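Local coordinates for fucoxanthin chlorophyll a/c-binding protein Lhcq10 (Chaetoceros gracilis, PDB 6L4U) that probably harvests light for photosystem I, binding chlorophylls a and c and fucoxanthin in a membrane-embedded antenna of the diatom, at residues I217-S229 / L233-M245. Residues are numbered along the deposited sequence; the frame is centred on the assembly and turned at random.
Sequences IMGFLAEQKVEGS and LKGVVPHYDGEVM. With CLA (chlorophyll a), chain B.
Gln224 and Tyr240 meet where the C-terminal loop of this chlorophyll a/b-binding-family fold packs against the C-terminal end of its last helix, 196-223. Gln224 CB lies 3.7 Å from Tyr240 CB; CG and CD pack on Val237 CG1, a bend about CB-CG (chi2 -89°) swings the amide so that OE1 accepts a weak bond from Tyr240 N, and NE2 sits by Pro238 CD while bonding to Tyr98 of helix 73-102. Gln224 O accepts a hydrogen bond from Asp241 N at 2.7 Å. Val237 also covers CB of Glu223; the Glu223 carboxylate turns back so that OE1 accepts a hydrogen bond from Ser229 N, bracing the turn whose Ser229 O binds the chlorophyll magnesium at 2.6 Å. The His239 ring lies between Asp241 CB over one face and Glu227 OE1 over the centre of the other, the carboxylate standing 79° to the ring. Replacing His239 by alanine removes the ring, and the Glu227 carboxylate would probably lose the face it covers and be free to turn. Within the helix, Phe220 meets Leu233 CD2 at its ring edge, in plane, and Leu221 packs on Val244. A salt bridge ties the loop's far end, Lys225 NZ to Glu243 OE1 at 2.6 Å.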
loop_
_atom_site.group_PDB
_atom_site.type_symbol
_atom_site.label_atom_id
_atom_site.label_comp_id
_atom_site.label_asym_id
_atom_site.label_seq_id
_atom_site.Cartn_x
_atom_site.Cartn_y
_atom_site.Cartn_z
ATOM N N ILE Z 217 -5.687 -6.722 109.060
ATOM C CA ILE Z 217 -5.745 -7.958 108.285
ATOM C C ILE Z 217 -4.538 -8.101 107.364
ATOM O O ILE Z 217 -4.172 -9.218 106.983
ATOM C CB ILE Z 217 -7.079 -8.039 107.518
ATOM C CG1 ILE Z 217 -7.369 -9.476 107.079
ATOM C CG2 ILE Z 217 -7.115 -7.088 106.332
ATOM C CD1 ILE Z 217 -7.450 -10.448 108.226
ATOM N N MET Z 218 -3.871 -7.007 107.055
ATOM C CA MET Z 218 -2.732 -7.040 106.165
ATOM C C MET Z 218 -1.478 -7.416 106.951
ATOM O O MET Z 218 -0.571 -8.057 106.408
ATOM C CB MET Z 218 -2.754 -5.663 105.524
ATOM C CG MET Z 218 -2.755 -5.500 104.061
ATOM S SD MET Z 218 -3.214 -6.700 102.786
ATOM C CE MET Z 218 -4.798 -7.430 103.137
ATOM N N GLY Z 219 -1.452 -7.088 108.248
ATOM C CA GLY Z 219 -0.373 -7.534 109.114
ATOM C C GLY Z 219 -0.387 -9.027 109.364
ATOM O O GLY Z 219 0.659 -9.623 109.641
ATOM N N PHE Z 220 -1.561 -9.651 109.282
ATOM C CA PHE Z 220 -1.625 -11.107 109.312
ATOM C C PHE Z 220 -1.076 -11.697 108.023
ATOM O O PHE Z 220 -0.237 -12.606 108.052
ATOM C CB PHE Z 220 -3.063 -11.568 109.529
ATOM C CG PHE Z 220 -3.520 -11.486 110.952
ATOM C CD1 PHE Z 220 -2.607 -11.385 111.989
ATOM C CD2 PHE Z 220 -4.871 -11.506 111.253
ATOM C CE1 PHE Z 220 -3.037 -11.308 113.298
ATOM C CE2 PHE Z 220 -5.304 -11.441 112.560
ATOM C CZ PHE Z 220 -4.386 -11.334 113.585
ATOM N N LEU Z 221 -1.532 -11.185 106.876
ATOM C CA LEU Z 221 -1.161 -11.812 105.619
ATOM C C LEU Z 221 0.244 -11.452 105.168
ATOM O O LEU Z 221 0.790 -12.135 104.297
ATOM C CB LEU Z 221 -2.149 -11.487 104.499
ATOM C CG LEU Z 221 -3.600 -11.804 104.845
ATOM C CD1 LEU Z 221 -4.599 -11.096 103.926
ATOM C CD2 LEU Z 221 -3.839 -13.278 105.034
ATOM N N ALA Z 222 0.839 -10.403 105.733
ATOM C CA ALA Z 222 2.245 -10.134 105.463
ATOM C C ALA Z 222 3.136 -11.180 106.118
ATOM O O ALA Z 222 4.093 -11.661 105.499
ATOM C CB ALA Z 222 2.611 -8.736 105.937
ATOM N N GLU Z 223 2.824 -11.566 107.361
ATOM C CA GLU Z 223 3.507 -12.693 107.988
ATOM C C GLU Z 223 3.143 -14.041 107.395
ATOM O O GLU Z 223 3.831 -15.033 107.681
ATOM C CB GLU Z 223 3.339 -12.677 109.524
ATOM C CG GLU Z 223 4.702 -13.066 109.977
ATOM C CD GLU Z 223 5.407 -12.147 110.836
ATOM O OE1 GLU Z 223 5.625 -11.044 110.325
ATOM O OE2 GLU Z 223 6.147 -12.615 111.718
ATOM N N GLN Z 224 2.156 -14.099 106.510
ATOM C CA GLN Z 224 1.915 -15.376 105.884
ATOM C C GLN Z 224 2.852 -15.564 104.694
ATOM O O GLN Z 224 2.906 -16.658 104.122
ATOM C CB GLN Z 224 0.476 -15.495 105.382
ATOM C CG GLN Z 224 -0.481 -15.595 106.548
ATOM C CD GLN Z 224 -0.774 -16.970 107.062
ATOM O OE1 GLN Z 224 -0.039 -17.909 106.800
ATOM N NE2 GLN Z 224 -1.792 -17.074 107.906
ATOM N N LYS Z 225 3.569 -14.509 104.289
ATOM C CA LYS Z 225 4.475 -14.570 103.150
ATOM C C LYS Z 225 5.881 -14.042 103.457
ATOM O O LYS Z 225 6.812 -14.358 102.708
ATOM C CB LYS Z 225 3.938 -13.741 101.975
ATOM C CG LYS Z 225 4.384 -14.187 100.586
ATOM C CD LYS Z 225 3.334 -14.017 99.525
ATOM C CE LYS Z 225 3.918 -14.313 98.150
ATOM N NZ LYS Z 225 2.995 -13.928 97.047
ATOM N N VAL Z 226 6.061 -13.211 104.486
ATOM C CA VAL Z 226 7.397 -12.797 104.914
ATOM C C VAL Z 226 7.418 -12.611 106.424
ATOM O O VAL Z 226 6.593 -11.888 106.998
ATOM C CB VAL Z 226 7.886 -11.535 104.166
ATOM C CG1 VAL Z 226 6.864 -10.406 104.183
ATOM C CG2 VAL Z 226 9.212 -11.047 104.748
ATOM N N GLU Z 227 8.334 -13.289 107.093
ATOM C CA GLU Z 227 8.296 -13.167 108.530
ATOM C C GLU Z 227 9.325 -12.158 109.018
ATOM O O GLU Z 227 10.264 -11.790 108.303
ATOM C CB GLU Z 227 8.213 -14.584 109.108
ATOM C CG GLU Z 227 8.996 -15.740 108.939
ATOM C CD GLU Z 227 8.658 -16.576 107.705
ATOM O OE1 GLU Z 227 8.718 -15.947 106.634
ATOM O OE2 GLU Z 227 8.341 -17.785 107.767
ATOM N N GLY Z 228 8.994 -11.544 110.149
ATOM C CA GLY Z 228 9.589 -10.285 110.537
ATOM C C GLY Z 228 9.002 -9.067 109.860
ATOM O O GLY Z 228 9.579 -7.978 109.983
ATOM N N SER Z 229 7.869 -9.198 109.159
ATOM C CA SER Z 229 7.367 -8.035 108.441
ATOM C C SER Z 229 6.605 -7.137 109.414
ATOM O O SER Z 229 6.753 -5.910 109.388
ATOM C CB SER Z 229 6.499 -8.450 107.251
ATOM O OG SER Z 229 5.398 -7.605 107.053
ATOM N N LEU Z 233 4.030 -9.835 115.676
ATOM C CA LEU Z 233 3.363 -11.077 115.305
ATOM C C LEU Z 233 4.314 -12.174 114.850
ATOM O O LEU Z 233 3.941 -13.013 114.026
ATOM C CB LEU Z 233 2.297 -10.908 114.225
ATOM C CG LEU Z 233 0.938 -10.347 114.602
ATOM C CD1 LEU Z 233 0.312 -9.476 113.523
ATOM C CD2 LEU Z 233 0.087 -11.529 115.011
ATOM N N LYS Z 234 5.527 -12.204 115.387
ATOM C CA LYS Z 234 6.444 -13.282 115.049
ATOM C C LYS Z 234 6.041 -14.570 115.756
ATOM O O LYS Z 234 5.720 -14.567 116.949
ATOM C CB LYS Z 234 7.878 -12.905 115.411
ATOM C CG LYS Z 234 8.489 -11.855 114.507
ATOM C CD LYS Z 234 9.980 -11.712 114.767
ATOM C CE LYS Z 234 10.262 -10.955 116.053
ATOM N NZ LYS Z 234 9.903 -9.516 115.923
ATOM N N GLY Z 235 6.049 -15.674 115.007
ATOM C CA GLY Z 235 5.761 -16.983 115.543
ATOM C C GLY Z 235 4.295 -17.361 115.571
ATOM O O GLY Z 235 3.980 -18.556 115.607
ATOM N N VAL Z 236 3.394 -16.383 115.558
ATOM C CA VAL Z 236 1.969 -16.677 115.635
ATOM C C VAL Z 236 1.433 -17.105 114.274
ATOM O O VAL Z 236 0.583 -17.999 114.175
ATOM C CB VAL Z 236 1.229 -15.445 116.193
ATOM C CG1 VAL Z 236 -0.268 -15.689 116.285
ATOM C CG2 VAL Z 236 1.793 -15.066 117.554
ATOM N N VAL Z 237 1.958 -16.523 113.209
ATOM C CA VAL Z 237 1.374 -16.631 111.876
ATOM C C VAL Z 237 2.117 -17.708 111.088
ATOM O O VAL Z 237 3.351 -17.644 110.987
ATOM C CB VAL Z 237 1.423 -15.275 111.158
ATOM C CG1 VAL Z 237 0.904 -15.402 109.796
ATOM C CG2 VAL Z 237 0.614 -14.238 111.930
ATOM N N PRO Z 238 1.414 -18.693 110.511
ATOM C CA PRO Z 238 2.071 -19.924 110.040
ATOM C C PRO Z 238 2.610 -19.960 108.610
ATOM O O PRO Z 238 2.792 -21.068 108.092
ATOM C CB PRO Z 238 0.965 -20.970 110.210
ATOM C CG PRO Z 238 -0.271 -20.184 110.034
ATOM C CD PRO Z 238 -0.046 -18.856 110.616
ATOM N N HIS Z 239 2.835 -18.808 107.962
ATOM C CA HIS Z 239 3.602 -18.691 106.708
ATOM C C HIS Z 239 2.963 -19.473 105.550
ATOM O O HIS Z 239 3.433 -20.540 105.144
ATOM C CB HIS Z 239 5.065 -19.113 106.909
ATOM C CG HIS Z 239 5.964 -18.715 105.781
ATOM N ND1 HIS Z 239 7.194 -19.299 105.566
ATOM C CD2 HIS Z 239 5.814 -17.785 104.810
ATOM C CE1 HIS Z 239 7.759 -18.751 104.506
ATOM N NE2 HIS Z 239 6.942 -17.832 104.025
ATOM N N TYR Z 240 1.835 -18.926 105.072
ATOM C CA TYR Z 240 1.074 -19.538 103.979
ATOM C C TYR Z 240 1.882 -19.673 102.693
ATOM O O TYR Z 240 1.688 -20.659 101.970
ATOM C CB TYR Z 240 -0.202 -18.736 103.721
ATOM C CG TYR Z 240 -0.771 -18.798 102.325
ATOM C CD1 TYR Z 240 -1.470 -19.917 101.883
ATOM C CD2 TYR Z 240 -0.645 -17.717 101.460
ATOM C CE1 TYR Z 240 -2.007 -19.965 100.609
ATOM C CE2 TYR Z 240 -1.176 -17.755 100.192
ATOM C CZ TYR Z 240 -1.856 -18.880 99.768
ATOM O OH TYR Z 240 -2.387 -18.916 98.499
ATOM N N ASP Z 241 2.731 -18.675 102.359
ATOM C CA ASP Z 241 3.846 -18.867 101.412
ATOM C C ASP Z 241 3.408 -19.258 99.990
ATOM O O ASP Z 241 4.181 -19.796 99.196
ATOM C CB ASP Z 241 4.837 -19.762 102.188
ATOM C CG ASP Z 241 4.864 -21.236 101.850
ATOM O OD1 ASP Z 241 4.057 -21.881 101.165
ATOM O OD2 ASP Z 241 5.475 -21.855 102.748
ATOM N N GLY Z 242 2.168 -18.905 99.641
ATOM C CA GLY Z 242 1.648 -19.136 98.308
ATOM C C GLY Z 242 1.419 -17.846 97.549
ATOM O O GLY Z 242 2.372 -17.126 97.236
ATOM N N GLU Z 243 0.162 -17.549 97.232
ATOM C CA GLU Z 243 -0.218 -16.245 96.697
ATOM C C GLU Z 243 -1.574 -15.879 97.281
ATOM O O GLU Z 243 -2.595 -16.455 96.894
ATOM C CB GLU Z 243 -0.259 -16.239 95.168
ATOM C CG GLU Z 243 -0.668 -14.886 94.634
ATOM C CD GLU Z 243 0.310 -13.793 95.023
ATOM O OE1 GLU Z 243 1.535 -14.006 94.947
ATOM O OE2 GLU Z 243 -0.149 -12.739 95.488
ATOM N N VAL Z 244 -1.582 -14.924 98.213
ATOM C CA VAL Z 244 -2.825 -14.552 98.879
ATOM C C VAL Z 244 -3.689 -13.711 97.956
ATOM O O VAL Z 244 -4.915 -13.656 98.113
ATOM C CB VAL Z 244 -2.499 -13.831 100.205
ATOM C CG1 VAL Z 244 -1.778 -12.499 99.967
ATOM C CG2 VAL Z 244 -3.730 -13.667 101.095
ATOM N N MET Z 245 -3.082 -13.129 96.935
ATOM C CA MET Z 245 -3.735 -12.139 96.116
ATOM C C MET Z 245 -4.238 -12.747 94.793
ATOM O O MET Z 245 -4.312 -12.068 93.758
ATOM C CB MET Z 245 -2.737 -10.986 95.980
ATOM C CG MET Z 245 -3.442 -9.875 96.180
ATOM S SD MET Z 245 -4.415 -9.660 97.624
ATOM C CE MET Z 245 -5.228 -8.356 96.739
HETATM MG MG CLA B . 7.196 -3.464 108.791
HETATM C CHA CLA B . 9.942 -4.578 106.996
HETATM C CHB CLA B . 9.271 -2.669 111.317
HETATM C CHC CLA B . 4.449 -2.967 110.684
HETATM C CHD CLA B . 5.037 -4.518 105.975
HETATM N NA CLA B . 9.240 -3.619 109.123
HETATM C C1A CLA B . 10.204 -3.975 108.350
HETATM C C2A CLA B . 11.614 -3.789 108.886
HETATM C C3A CLA B . 11.332 -3.221 110.266
HETATM C C4A CLA B . 9.842 -3.169 110.225
HETATM C CMA CLA B . 11.762 -4.210 111.344
HETATM C CAA CLA B . 12.385 -2.707 108.109
HETATM C CBA CLA B . 13.546 -2.027 108.847
HETATM C CGA CLA B . 14.722 -2.950 109.081
HETATM O O1A CLA B . 15.252 -3.542 108.155
HETATM O O2A CLA B . 15.248 -3.132 110.424
HETATM N NB CLA B . 6.906 -2.949 110.748
HETATM C C1B CLA B . 7.839 -2.503 111.583
HETATM C C2B CLA B . 7.342 -1.823 112.804
HETATM C C3B CLA B . 5.877 -1.908 112.618
HETATM C C4B CLA B . 5.734 -2.630 111.313
HETATM C CMB CLA B . 8.120 -1.205 113.935
HETATM C CAB CLA B . 4.843 -1.382 113.552
HETATM C CBB CLA B . 3.689 -0.842 113.203
HETATM N NC CLA B . 5.194 -3.779 108.416
HETATM C C1C CLA B . 4.249 -3.375 109.285
HETATM C C2C CLA B . 2.868 -3.342 108.753
HETATM C C3C CLA B . 3.041 -3.801 107.361
HETATM C C4C CLA B . 4.507 -4.036 107.271
HETATM C CMC CLA B . 1.611 -2.938 109.475
HETATM C CAC CLA B . 1.992 -3.978 106.293
HETATM C CBC CLA B . 1.311 -5.292 106.590
HETATM N ND CLA B . 7.335 -4.313 106.947
HETATM C C1D CLA B . 6.484 -4.744 105.872
HETATM C C2D CLA B . 7.178 -5.391 104.728
HETATM C C3D CLA B . 8.586 -5.323 105.215
HETATM C C4D CLA B . 8.573 -4.715 106.463
HETATM C CMD CLA B . 6.778 -5.992 103.409
HETATM C CAD CLA B . 10.000 -5.640 104.890
HETATM O OBD CLA B . 10.409 -6.225 103.821
HETATM C CBD CLA B . 10.865 -5.216 106.014
HETATM C CGD CLA B . 11.418 -6.474 106.614
HETATM O O1D CLA B . 10.784 -7.102 107.444
HETATM O O2D CLA B . 12.725 -6.958 106.204
HETATM C CED CLA B . 13.174 -8.247 106.618
#